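Local coordinates for adenylation domain (Streptomyces sp., PDB 5N9W), which belongs to the ANL superfamily of AMP-binding adenylation proteins, built from a large N-terminal portion and a small C-terminal domain, at residues V452-E457 against S520-F525; D462-C467 against Q498-L503; P446-A451 against C467-Q472. All blocks are in the same frame, centred on the assembly; numbering follows the deposited sequence.

Contact 1. Residues V452-E457 against S520-F525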
ATOM      1  N   VAL A 452     -16.509  10.038   0.573  1.00 29.37           N
ATOM      2  CA  VAL A 452     -15.626  10.640   1.559  1.00 29.34           C
ATOM      3  C   VAL A 452     -16.279  11.905   2.125  1.00 29.17           C
ATOM      4  O   VAL A 452     -16.749  12.757   1.385  1.00 28.38           O
ATOM      5  CB  VAL A 452     -14.252  10.953   0.963  1.00 32.36           C
ATOM      6  CG1 VAL A 452     -14.382  11.904  -0.201  1.00 30.39           C
ATOM      7  CG2 VAL A 452     -13.324  11.516   2.023  1.00 32.05           C
ATOM      8  N   VAL A 453     -16.348  12.008   3.445  1.00 29.00           N
ATOM      9  CA  VAL A 453     -16.914  13.198   4.056  1.00 30.47           C
ATOM     10  C   VAL A 453     -15.826  13.919   4.831  1.00 34.78           C
ATOM     11  O   VAL A 453     -14.894  13.292   5.355  1.00 28.41           O
ATOM     12  CB  VAL A 453     -18.129  12.872   4.970  1.00 33.12           C
ATOM     13  CG1 VAL A 453     -18.970  11.763   4.363  1.00 32.15           C
ATOM     14  CG2 VAL A 453     -17.693  12.466   6.341  1.00 39.40           C
ATOM     15  N   TRP A 454     -15.920  15.246   4.858  1.00 28.88           N
ATOM     16  CA  TRP A 454     -14.958  16.046   5.605  1.00 28.33           C
ATOM     17  C   TRP A 454     -15.532  17.371   6.074  1.00 31.17           C
ATOM     18  O   TRP A 454     -16.586  17.799   5.612  1.00 31.05           O
ATOM     19  CB  TRP A 454     -13.722  16.306   4.769  1.00 25.91           C
ATOM     20  CG  TRP A 454     -13.908  17.288   3.665  1.00 28.82           C
ATOM     21  CD1 TRP A 454     -13.511  18.584   3.663  1.00 24.06           C
ATOM     22  CD2 TRP A 454     -14.492  17.046   2.366  1.00 25.79           C
ATOM     23  NE1 TRP A 454     -13.819  19.170   2.461  1.00 22.92           N
ATOM     24  CE2 TRP A 454     -14.426  18.254   1.650  1.00 25.23           C
ATOM     25  CE3 TRP A 454     -15.079  15.940   1.758  1.00 22.03           C
ATOM     26  CZ2 TRP A 454     -14.914  18.384   0.349  1.00 31.84           C
ATOM     27  CZ3 TRP A 454     -15.564  16.067   0.465  1.00 21.92           C
ATOM     28  CH2 TRP A 454     -15.481  17.277  -0.226  1.00 25.49           C
ATOM     29  N   VAL A 455     -14.827  18.016   6.996  1.00 30.39           N
ATOM     30  CA  VAL A 455     -15.165  19.360   7.425  1.00 30.62           C
ATOM     31  C   VAL A 455     -14.552  20.377   6.501  1.00 31.33           C
ATOM     32  O   VAL A 455     -13.345  20.482   6.422  1.00 31.63           O
ATOM     33  CB  VAL A 455     -14.665  19.636   8.827  1.00 30.89           C
ATOM     34  CG1 VAL A 455     -15.197  20.981   9.313  1.00 35.98           C
ATOM     35  CG2 VAL A 455     -15.097  18.525   9.730  1.00 32.23           C
ATOM     36  N   HIS A 456     -15.373  21.142   5.810  1.00 32.80           N
ATOM     37  CA  HIS A 456     -14.855  22.106   4.862  1.00 35.93           C
ATOM     38  C   HIS A 456     -15.014  23.554   5.378  1.00 38.81           C
ATOM     39  O   HIS A 456     -16.064  23.904   5.913  1.00 37.09           O
ATOM     40  CB  HIS A 456     -15.578  21.891   3.545  1.00 35.90           C
ATOM     41  CG  HIS A 456     -14.981  22.619   2.393  1.00 37.46           C
ATOM     42  ND1 HIS A 456     -15.563  23.743   1.862  1.00 39.88           N
ATOM     43  CD2 HIS A 456     -13.869  22.378   1.658  1.00 37.35           C
ATOM     44  CE1 HIS A 456     -14.832  24.176   0.852  1.00 39.60           C
ATOM     45  NE2 HIS A 456     -13.803  23.363   0.703  1.00 39.03           N
ATOM     46  N   GLU A 457     -13.971  24.376   5.249  1.00 42.47           N
ATOM     47  CA  GLU A 457     -14.035  25.783   5.670  1.00 46.61           C
ATOM     48  C   GLU A 457     -14.575  26.657   4.536  1.00 44.42           C
ATOM     49  O   GLU A 457     -13.847  26.996   3.612  1.00 45.57           O
ATOM     50  CB  GLU A 457     -12.656  26.311   6.110  1.00 50.45           C
ATOM     51  CG  GLU A 457     -11.933  25.492   7.206  1.00 54.67           C
ATOM     52  CD  GLU A 457     -10.739  26.226   7.844  1.00 60.92           C
ATOM     53  OE1 GLU A 457     -10.113  27.079   7.175  1.00 66.44           O
ATOM     54  OE2 GLU A 457     -10.423  25.958   9.026  1.00 59.07           O
ATOM     55  N   SER A 520      -7.318  16.800  -2.018  1.00 39.37           N
ATOM     56  CA  SER A 520      -7.610  16.974  -3.424  1.00 40.26           C
ATOM     57  C   SER A 520      -9.113  17.079  -3.653  1.00 37.63           C
ATOM     58  O   SER A 520      -9.572  17.880  -4.469  1.00 38.92           O
ATOM     59  CB  SER A 520      -7.028  15.827  -4.245  1.00 34.06           C
ATOM     60  OG  SER A 520      -7.480  15.901  -5.585  1.00 36.08           O
ATOM     61  N   VAL A 521      -9.885  16.274  -2.933  1.00 35.65           N
ATOM     62  CA  VAL A 521     -11.324  16.314  -3.096  1.00 35.71           C
ATOM     63  C   VAL A 521     -11.849  17.678  -2.615  1.00 31.17           C
ATOM     64  O   VAL A 521     -12.701  18.271  -3.259  1.00 29.29           O
ATOM     65  CB  VAL A 521     -12.015  15.140  -2.366  1.00 34.98           C
ATOM     66  CG1 VAL A 521     -11.945  15.287  -0.860  1.00 38.61           C
ATOM     67  CG2 VAL A 521     -13.451  15.033  -2.802  1.00 33.31           C
ATOM     68  N   ALA A 522     -11.303  18.198  -1.522  1.00 30.81           N
ATOM     69  CA  ALA A 522     -11.664  19.533  -1.062  1.00 34.65           C
ATOM     70  C   ALA A 522     -11.393  20.571  -2.135  1.00 34.67           C
ATOM     71  O   ALA A 522     -12.236  21.428  -2.394  1.00 38.17           O
ATOM     72  CB  ALA A 522     -10.917  19.889   0.197  1.00 32.13           C
ATOM     73  N   ARG A 523     -10.222  20.499  -2.759  1.00 34.74           N
ATOM     74  CA  ARG A 523      -9.892  21.451  -3.813  1.00 34.96           C
ATOM     75  C   ARG A 523     -10.796  21.266  -5.016  1.00 35.15           C
ATOM     76  O   ARG A 523     -11.182  22.233  -5.644  1.00 40.24           O
ATOM     77  CB  ARG A 523      -8.429  21.324  -4.233  1.00 38.20           C
ATOM     78  CG  ARG A 523      -7.452  21.751  -3.148  1.00 44.03           C
ATOM     79  CD  ARG A 523      -6.000  21.632  -3.588  1.00 49.81           C
ATOM     80  NE  ARG A 523      -5.149  21.110  -2.514  1.00 55.34           N
ATOM     81  CZ  ARG A 523      -4.507  19.943  -2.562  1.00 52.88           C
ATOM     82  NH1 ARG A 523      -4.597  19.177  -3.643  1.00 51.15           N
ATOM     83  NH2 ARG A 523      -3.756  19.550  -1.538  1.00 51.41           N
ATOM     84  N   ALA A 524     -11.137  20.024  -5.344  1.00 34.61           N
ATOM     85  CA  ALA A 524     -12.048  19.779  -6.453  1.00 35.53           C
ATOM     86  C   ALA A 524     -13.408  20.409  -6.149  1.00 38.45           C
ATOM     87  O   ALA A 524     -14.026  21.016  -7.010  1.00 38.97           O
ATOM     88  CB  ALA A 524     -12.183  18.299  -6.719  1.00 31.20           C
ATOM     89  N   PHE A 525     -13.850  20.266  -4.909  1.00 31.99           N
ATOM     90  CA  PHE A 525     -15.079  20.865  -4.431  1.00 34.93           C
ATOM     91  C   PHE A 525     -15.093  22.409  -4.521  1.00 35.25           C
ATOM     92  O   PHE A 525     -16.035  23.004  -5.052  1.00 29.74           O
ATOM     93  CB  PHE A 525     -15.306  20.417  -2.989  1.00 36.13           C
ATOM     94  CG  PHE A 525     -16.516  20.996  -2.362  1.00 38.36           C
ATOM     95  CD1 PHE A 525     -17.780  20.646  -2.815  1.00 40.39           C
ATOM     96  CD2 PHE A 525     -16.399  21.876  -1.299  1.00 39.23           C
ATOM     97  CE1 PHE A 525     -18.910  21.187  -2.229  1.00 42.12           C
ATOM     98  CE2 PHE A 525     -17.522  22.419  -0.699  1.00 40.23           C
ATOM     99  CZ  PHE A 525     -18.777  22.078  -1.160  1.00 41.05           C
TER

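Contact 2. Residues D462-C467 against Q498-L503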
ATOM      1  N   ASP A 462     -17.635  29.559   9.056  1.00 54.21           N
ATOM      2  CA  ASP A 462     -18.538  28.676   8.333  1.00 53.65           C
ATOM      3  C   ASP A 462     -17.873  27.342   7.983  1.00 46.36           C
ATOM      4  O   ASP A 462     -17.403  27.139   6.870  1.00 45.85           O
ATOM      5  CB  ASP A 462     -19.038  29.374   7.072  1.00 51.68           C
ATOM      6  CG  ASP A 462     -20.283  28.736   6.506  1.00 55.63           C
ATOM      7  OD1 ASP A 462     -20.866  27.868   7.187  1.00 55.43           O
ATOM      8  OD2 ASP A 462     -20.681  29.117   5.380  1.00 56.39           O
ATOM      9  N   SER A 463     -17.837  26.440   8.953  1.00 46.76           N
ATOM     10  CA  SER A 463     -17.326  25.101   8.737  1.00 40.26           C
ATOM     11  C   SER A 463     -18.460  24.093   8.792  1.00 41.17           C
ATOM     12  O   SER A 463     -19.223  24.053   9.752  1.00 38.84           O
ATOM     13  CB  SER A 463     -16.258  24.777   9.761  1.00 38.66           C
ATOM     14  OG  SER A 463     -15.143  25.604   9.519  1.00 41.05           O
ATOM     15  N   ARG A 464     -18.586  23.304   7.732  1.00 40.16           N
ATOM     16  CA  ARG A 464     -19.665  22.332   7.621  1.00 34.17           C
ATOM     17  C   ARG A 464     -19.188  21.031   6.973  1.00 32.75           C
ATOM     18  O   ARG A 464     -18.212  21.010   6.221  1.00 32.76           O
ATOM     19  CB  ARG A 464     -20.828  22.903   6.803  1.00 35.55           C
ATOM     20  CG  ARG A 464     -21.565  24.096   7.398  1.00 34.54           C
ATOM     21  CD  ARG A 464     -21.910  25.124   6.316  1.00 41.31           C
ATOM     22  NE  ARG A 464     -22.593  24.519   5.179  1.00 40.57           N
ATOM     23  CZ  ARG A 464     -22.567  25.001   3.942  1.00 33.73           C
ATOM     24  NH1 ARG A 464     -21.883  26.103   3.664  1.00 34.10           N
ATOM     25  NH2 ARG A 464     -23.224  24.372   2.978  1.00 36.24           N
ATOM     26  N   LEU A 465     -19.897  19.951   7.271  1.00 34.98           N
ATOM     27  CA  LEU A 465     -19.665  18.655   6.645  1.00 37.63           C
ATOM     28  C   LEU A 465     -20.018  18.651   5.171  1.00 31.97           C
ATOM     29  O   LEU A 465     -21.109  19.051   4.792  1.00 29.65           O
ATOM     30  CB  LEU A 465     -20.480  17.573   7.347  1.00 32.43           C
ATOM     31  CG  LEU A 465     -19.925  17.047   8.652  1.00 34.39           C
ATOM     32  CD1 LEU A 465     -20.728  15.837   9.088  1.00 38.88           C
ATOM     33  CD2 LEU A 465     -18.478  16.689   8.438  1.00 34.07           C
ATOM     34  N   VAL A 466     -19.095  18.179   4.346  1.00 31.64           N
ATOM     35  CA  VAL A 466     -19.392  17.948   2.934  1.00 34.62           C
ATOM     36  C   VAL A 466     -19.124  16.483   2.591  1.00 30.82           C
ATOM     37  O   VAL A 466     -18.333  15.819   3.251  1.00 27.83           O
ATOM     38  CB  VAL A 466     -18.559  18.865   2.015  1.00 34.51           C
ATOM     39  CG1 VAL A 466     -19.111  18.863   0.589  1.00 35.38           C
ATOM     40  CG2 VAL A 466     -18.558  20.269   2.547  1.00 35.45           C
ATOM     41  N   CYS A 467     -19.800  15.983   1.568  1.00 29.90           N
ATOM     42  CA  CYS A 467     -19.593  14.626   1.121  1.00 31.54           C
ATOM     43  C   CYS A 467     -19.361  14.596  -0.379  1.00 31.33           C
ATOM     44  O   CYS A 467     -20.084  15.238  -1.138  1.00 29.42           O
ATOM     45  CB  CYS A 467     -20.788  13.753   1.492  1.00 32.96           C
ATOM     46  SG  CYS A 467     -20.829  12.105   0.752  1.00 33.97           S
ATOM     47  N   GLN A 498     -25.199  14.751   9.528  1.00 33.52           N
ATOM     48  CA  GLN A 498     -25.599  14.775   8.132  1.00 33.24           C
ATOM     49  C   GLN A 498     -24.830  15.816   7.321  1.00 35.07           C
ATOM     50  O   GLN A 498     -24.706  16.974   7.721  1.00 35.98           O
ATOM     51  CB  GLN A 498     -27.104  15.008   8.033  1.00 32.72           C
ATOM     52  CG  GLN A 498     -27.882  13.871   8.678  1.00 33.84           C
ATOM     53  CD  GLN A 498     -29.382  14.106   8.779  1.00 39.14           C
ATOM     54  OE1 GLN A 498     -29.921  15.103   8.287  1.00 38.13           O
ATOM     55  NE2 GLN A 498     -30.063  13.175   9.427  1.00 32.39           N
ATOM     56  N   PRO A 499     -24.270  15.390   6.186  1.00 33.18           N
ATOM     57  CA  PRO A 499     -23.515  16.335   5.368  1.00 33.71           C
ATOM     58  C   PRO A 499     -24.387  17.493   4.951  1.00 28.28           C
ATOM     59  O   PRO A 499     -25.554  17.269   4.680  1.00 27.30           O
ATOM     60  CB  PRO A 499     -23.091  15.496   4.168  1.00 31.05           C
ATOM     61  CG  PRO A 499     -22.987  14.117   4.724  1.00 32.86           C
ATOM     62  CD  PRO A 499     -24.115  14.007   5.706  1.00 32.91           C
ATOM     63  N   SER A 500     -23.822  18.693   4.905  1.00 26.70           N
ATOM     64  CA  SER A 500     -24.560  19.879   4.526  1.00 27.40           C
ATOM     65  C   SER A 500     -24.619  19.998   3.016  1.00 27.49           C
ATOM     66  O   SER A 500     -25.515  20.631   2.471  1.00 29.22           O
ATOM     67  CB  SER A 500     -23.921  21.136   5.130  1.00 28.47           C
ATOM     68  OG  SER A 500     -22.620  21.350   4.605  1.00 30.64           O
ATOM     69  N   GLN A 501     -23.663  19.370   2.338  1.00 27.62           N
ATOM     70  CA  GLN A 501     -23.586  19.427   0.880  1.00 25.56           C
ATOM     71  C   GLN A 501     -23.049  18.132   0.286  1.00 29.38           C
ATOM     72  O   GLN A 501     -22.159  17.506   0.866  1.00 25.23           O
ATOM     73  CB  GLN A 501     -22.695  20.583   0.462  1.00 23.95           C
ATOM     74  CG  GLN A 501     -22.845  21.014  -0.964  1.00 23.66           C
ATOM     75  CD  GLN A 501     -22.546  22.479  -1.097  1.00 25.92           C
ATOM     76  OE1 GLN A 501     -22.601  23.217  -0.114  1.00 27.33           O
ATOM     77  NE2 GLN A 501     -22.215  22.913  -2.300  1.00 26.85           N
ATOM     78  N   TYR A 502     -23.577  17.759  -0.882  1.00 33.08           N
ATOM     79  CA  TYR A 502     -23.168  16.538  -1.594  1.00 28.77           C
ATOM     80  C   TYR A 502     -22.593  16.825  -2.971  1.00 28.33           C
ATOM     81  O   TYR A 502     -23.212  17.511  -3.779  1.00 27.08           O
ATOM     82  CB  TYR A 502     -24.344  15.581  -1.766  1.00 24.97           C
ATOM     83  CG  TYR A 502     -24.791  14.907  -0.500  1.00 28.49           C
ATOM     84  CD1 TYR A 502     -25.771  15.481   0.297  1.00 23.01           C
ATOM     85  CD2 TYR A 502     -24.260  13.677  -0.114  1.00 22.93           C
ATOM     86  CE1 TYR A 502     -26.189  14.872   1.444  1.00 22.46           C
ATOM     87  CE2 TYR A 502     -24.678  13.060   1.037  1.00 22.48           C
ATOM     88  CZ  TYR A 502     -25.645  13.670   1.813  1.00 25.59           C
ATOM     89  OH  TYR A 502     -26.090  13.088   2.967  1.00 25.99           O
ATOM     90  N   LEU A 503     -21.419  16.261  -3.242  1.00 30.56           N
ATOM     91  CA  LEU A 503     -20.778  16.401  -4.548  1.00 29.03           C
ATOM     92  C   LEU A 503     -20.648  15.051  -5.262  1.00 30.87           C
ATOM     93  O   LEU A 503     -19.958  14.146  -4.790  1.00 29.29           O
ATOM     94  CB  LEU A 503     -19.399  17.047  -4.406  1.00 27.14           C
ATOM     95  CG  LEU A 503     -18.573  17.103  -5.688  1.00 27.66           C
ATOM     96  CD1 LEU A 503     -19.159  18.097  -6.678  1.00 28.20           C
ATOM     97  CD2 LEU A 503     -17.119  17.419  -5.372  1.00 30.76           C
TER

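Contact 3. Residues P446-A451 against C467-Q472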
ATOM      1  N   PRO A 446     -27.537   1.768  -1.962  1.00 39.04           N
ATOM      2  CA  PRO A 446     -27.241   0.734  -2.961  1.00 37.79           C
ATOM      3  C   PRO A 446     -26.517   1.297  -4.171  1.00 39.38           C
ATOM      4  O   PRO A 446     -25.580   0.690  -4.669  1.00 48.45           O
ATOM      5  CB  PRO A 446     -28.623   0.220  -3.360  1.00 37.43           C
ATOM      6  CG  PRO A 446     -29.496   0.568  -2.228  1.00 40.00           C
ATOM      7  CD  PRO A 446     -28.969   1.847  -1.650  1.00 38.90           C
ATOM      8  N   ALA A 447     -26.952   2.467  -4.624  1.00 42.83           N
ATOM      9  CA  ALA A 447     -26.414   3.114  -5.819  1.00 41.24           C
ATOM     10  C   ALA A 447     -25.110   3.876  -5.573  1.00 41.45           C
ATOM     11  O   ALA A 447     -24.537   4.446  -6.502  1.00 38.69           O
ATOM     12  CB  ALA A 447     -27.442   4.054  -6.389  1.00 37.99           C
ATOM     13  N   VAL A 448     -24.658   3.897  -4.325  1.00 35.30           N
ATOM     14  CA  VAL A 448     -23.436   4.597  -3.982  1.00 37.54           C
ATOM     15  C   VAL A 448     -22.316   3.594  -3.742  1.00 39.92           C
ATOM     16  O   VAL A 448     -22.412   2.740  -2.863  1.00 36.19           O
ATOM     17  CB  VAL A 448     -23.620   5.485  -2.744  1.00 37.68           C
ATOM     18  CG1 VAL A 448     -22.273   5.883  -2.155  1.00 36.71           C
ATOM     19  CG2 VAL A 448     -24.445   6.727  -3.102  1.00 42.53           C
ATOM     20  N   VAL A 449     -21.272   3.700  -4.558  1.00 38.19           N
ATOM     21  CA  VAL A 449     -20.066   2.881  -4.434  1.00 39.23           C
ATOM     22  C   VAL A 449     -19.179   3.328  -3.284  1.00 36.95           C
ATOM     23  O   VAL A 449     -18.856   2.555  -2.387  1.00 36.08           O
ATOM     24  CB  VAL A 449     -19.225   2.939  -5.711  1.00 37.87           C
ATOM     25  CG1 VAL A 449     -18.003   2.066  -5.564  1.00 42.21           C
ATOM     26  CG2 VAL A 449     -20.050   2.538  -6.914  1.00 41.48           C
ATOM     27  N   ASP A 450     -18.793   4.598  -3.326  1.00 39.09           N
ATOM     28  CA  ASP A 450     -17.817   5.136  -2.397  1.00 38.48           C
ATOM     29  C   ASP A 450     -18.159   6.559  -1.970  1.00 33.06           C
ATOM     30  O   ASP A 450     -18.830   7.279  -2.691  1.00 28.33           O
ATOM     31  CB  ASP A 450     -16.436   5.119  -3.036  1.00 40.03           C
ATOM     32  CG  ASP A 450     -15.454   4.296  -2.260  1.00 48.48           C
ATOM     33  OD1 ASP A 450     -15.451   4.429  -1.011  1.00 47.55           O
ATOM     34  OD2 ASP A 450     -14.705   3.515  -2.905  1.00 50.00           O
ATOM     35  N   ALA A 451     -17.657   6.960  -0.808  1.00 30.67           N
ATOM     36  CA  ALA A 451     -17.946   8.271  -0.259  1.00 30.90           C
ATOM     37  C   ALA A 451     -16.822   8.748   0.640  1.00 29.48           C
ATOM     38  O   ALA A 451     -16.258   7.974   1.390  1.00 28.55           O
ATOM     39  CB  ALA A 451     -19.271   8.258   0.512  1.00 29.61           C
ATOM     40  N   CYS A 467     -19.800  15.983   1.568  1.00 29.90           N
ATOM     41  CA  CYS A 467     -19.593  14.626   1.121  1.00 31.54           C
ATOM     42  C   CYS A 467     -19.361  14.596  -0.379  1.00 31.33           C
ATOM     43  O   CYS A 467     -20.084  15.238  -1.138  1.00 29.42           O
ATOM     44  CB  CYS A 467     -20.788  13.753   1.492  1.00 32.96           C
ATOM     45  SG  CYS A 467     -20.829  12.105   0.752  1.00 33.97           S
ATOM     46  N   ALA A 468     -18.330  13.859  -0.796  1.00 31.58           N
ATOM     47  CA  ALA A 468     -18.181  13.486  -2.200  1.00 30.72           C
ATOM     48  C   ALA A 468     -18.406  11.979  -2.330  1.00 30.17           C
ATOM     49  O   ALA A 468     -18.053  11.200  -1.436  1.00 27.33           O
ATOM     50  CB  ALA A 468     -16.830  13.892  -2.723  1.00 30.61           C
ATOM     51  N   TYR A 469     -19.018  11.565  -3.427  1.00 29.57           N
ATOM     52  CA  TYR A 469     -19.362  10.169  -3.565  1.00 31.45           C
ATOM     53  C   TYR A 469     -19.377   9.710  -5.016  1.00 33.45           C
ATOM     54  O   TYR A 469     -19.539  10.503  -5.939  1.00 31.13           O
ATOM     55  CB  TYR A 469     -20.724   9.889  -2.923  1.00 31.91           C
ATOM     56  CG  TYR A 469     -21.877  10.480  -3.700  1.00 38.30           C
ATOM     57  CD1 TYR A 469     -22.189  11.831  -3.593  1.00 32.87           C
ATOM     58  CD2 TYR A 469     -22.652   9.687  -4.544  1.00 33.64           C
ATOM     59  CE1 TYR A 469     -23.238  12.382  -4.306  1.00 34.12           C
ATOM     60  CE2 TYR A 469     -23.704  10.227  -5.262  1.00 34.53           C
ATOM     61  CZ  TYR A 469     -23.997  11.583  -5.138  1.00 38.93           C
ATOM     62  OH  TYR A 469     -25.040  12.143  -5.848  1.00 32.95           O
ATOM     63  N   THR A 470     -19.224   8.407  -5.195  1.00 34.94           N
ATOM     64  CA  THR A 470     -19.242   7.795  -6.510  1.00 37.99           C
ATOM     65  C   THR A 470     -20.432   6.860  -6.652  1.00 42.12           C
ATOM     66  O   THR A 470     -20.732   6.083  -5.741  1.00 38.80           O
ATOM     67  CB  THR A 470     -17.964   7.029  -6.753  1.00 35.77           C
ATOM     68  OG1 THR A 470     -17.732   6.148  -5.647  1.00 35.68           O
ATOM     69  CG2 THR A 470     -16.815   7.988  -6.835  1.00 37.09           C
ATOM     70  N   ALA A 471     -21.103   6.944  -7.799  1.00 46.04           N
ATOM     71  CA  ALA A 471     -22.293   6.143  -8.082  1.00 50.06           C
ATOM     72  C   ALA A 471     -21.983   4.879  -8.865  1.00 54.50           C
ATOM     73  O   ALA A 471     -20.920   4.763  -9.461  1.00 56.38           O
ATOM     74  CB  ALA A 471     -23.297   6.968  -8.842  1.00 50.21           C
ATOM     75  N   GLN A 472     -22.922   3.937  -8.875  1.00 62.46           N
ATOM     76  CA  GLN A 472     -22.789   2.733  -9.699  1.00 66.31           C
ATOM     77  C   GLN A 472     -23.921   2.661 -10.711  1.00 70.71           C
ATOM     78  O   GLN A 472     -25.049   3.073 -10.425  1.00 72.56           O
ATOM     79  CB  GLN A 472     -22.779   1.466  -8.840  1.00 68.01           C
ATOM     80  CG  GLN A 472     -24.119   1.111  -8.205  1.00 69.53           C
ATOM     81  CD  GLN A 472     -24.028  -0.088  -7.262  1.00 74.31           C
ATOM     82  OE1 GLN A 472     -23.054  -0.232  -6.520  1.00 74.32           O
ATOM     83  NE2 GLN A 472     -25.046  -0.950  -7.287  1.00 74.97           N
TER

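Contact 1. Residues V452-E457 against S520-F525
In the small C-terminal domain of this adenylation protein, helix 518-528 lies on one face of the three-stranded sheet, and here it packs on edge strand 448-457 through an aromatic cluster of W454, H456 and F525. The axes of the two short segments come within 10.1 Å, a separation that side chains fill. From the strand, V452, W454 and H456 point at the helix, which answers with V521, A522 and F525. The indole of W454 takes V521 over one face: CG1 of V521 stands 4.1 Å from the centroid of the six-membered ring, only 15° off its normal, a CH-pi contact. The benzo edge of the same indole turns toward the face of F525 in an offset edge-to-face pair, with ring planes at 87°, while CZ2 of W454 reaches CB of F525 at 3.9 Å. F525 in turn presents its own edge to the face of the H456 imidazole, centroids 4.8 Å apart. With CG anti to the backbone N (chi1 178°), the F525 ring continues toward the strand and reaches H456. A522 packs its CB 3.8 Å from NE1 of W454, a van der Waals contact. V452 CG1 extends the apolar row to V521 CG2. With no hydrogen bond joining the two segments, the cohesion of this buried interface probably comes from apolar packing and the edge-to-face electrostatics of nearly perpendicular rings.

Contact 2. Residues D462-C467 against Q498-L503
L465 O takes two hydrogen bonds from S500, one from the amide N at 2.7 Å and one from the hydroxyl OG at 2.8 Å. The donors approach from opposite faces of the carbonyl plane, the hydroxyl standing 35° out of it, and so grip the oxygen from both sides. With chi1 of 65°, S500 tucks OG between its backbone N and carbonyl carbon, which lets one residue supply both donors. The same OG receives a weak, bent bond from R464 NE. Bends at chi2 and chi3 bring that NE back to OG, and the guanidinium also makes a long salt bridge to D462 and a cation-pi contact with F458. The chain after S500 runs on into edge strand 501-504, which pairs in parallel with central strand 462-471 and completes the three-stranded sheet of the C-terminal domain. Two bonds record that pairing: C467 N gives to Q501 O at 2.9 Å, and C467 O accepts from L503 N at 2.7 Å, each nearly along the C=O axis. CA of Y502 adds a CA-H...O contact to C467 O. On the side chains, C467 CB lies 3.9 Å from P499 CG and 3.8 Å from Y502 CD2, with SG obliquely beside the tyrosine ring. Outside the pair, R486 of helix 482-492 donates to S500 O, and the amide NE2 of Q498 is satisfied by L493 O.

Contact 3. Residues P446-A451 against C467-Q472
V449 and D450 both face T470 across the beta hairpin of strands 448-457 and 462-471, and this two-against-one pairing is a classic beta bulge. The register confirms it: V448 pairs with A471, D450 with T470, so one extra residue is accommodated on the first strand. T470 O accepts from V449 N at 2.7 Å and, weakly, from D450 N, while T470 N returns a bond of 2.8 Å to D450 O. The side chains sort onto two faces. D450 and T470 share one: OG1 of T470, placed between its backbone N and carbonyl carbon by chi1 of 51°, comes 3.1 Å from CB of D450, and the carboxylate leads away to a salt bridge with R510. V449 crosses T470 obliquely, its CB 3.5 Å from the same OG1. On the other face, V448 meets Y469 with the two side chains at about a right angle; CG2 of the valine touches CD2 of the tyrosine at 3.7 Å, obliquely to the ring, whose hydroxyl bonds to P480 O. Next along, A451 and Y469 form a non-hydrogen-bonded pair, CA atoms 4.1 Å apart, with A451 CB set against CB of Y469. V442 of helix 435-443 packs on A451 and so covers this part of the face. At the open end of the hairpin, Q472 is poorly ordered, but its backbone N is modelled donating to A447 O at 2.9 Å.

All three contacts lie in the C-terminal domain, on the same side of the chain's centre. Contacts 2 and 3 build its three-stranded sheet, in the order 448-457, 462-471, 501-504; contact 1 lays helix 518-528 over it. Their centres are about 9 Å apart for contacts 1 and 2, and about 15 Å for either with contact 3. C467 belongs to both contacts 2 and 3. Along the chain contact 2 is nested inside the loop closed by contact 1, whereas contact 3 alternates with each of the others. Consequently the last helix of the chain packs back on the first strand of the sheet, which comes about 60 residues earlier.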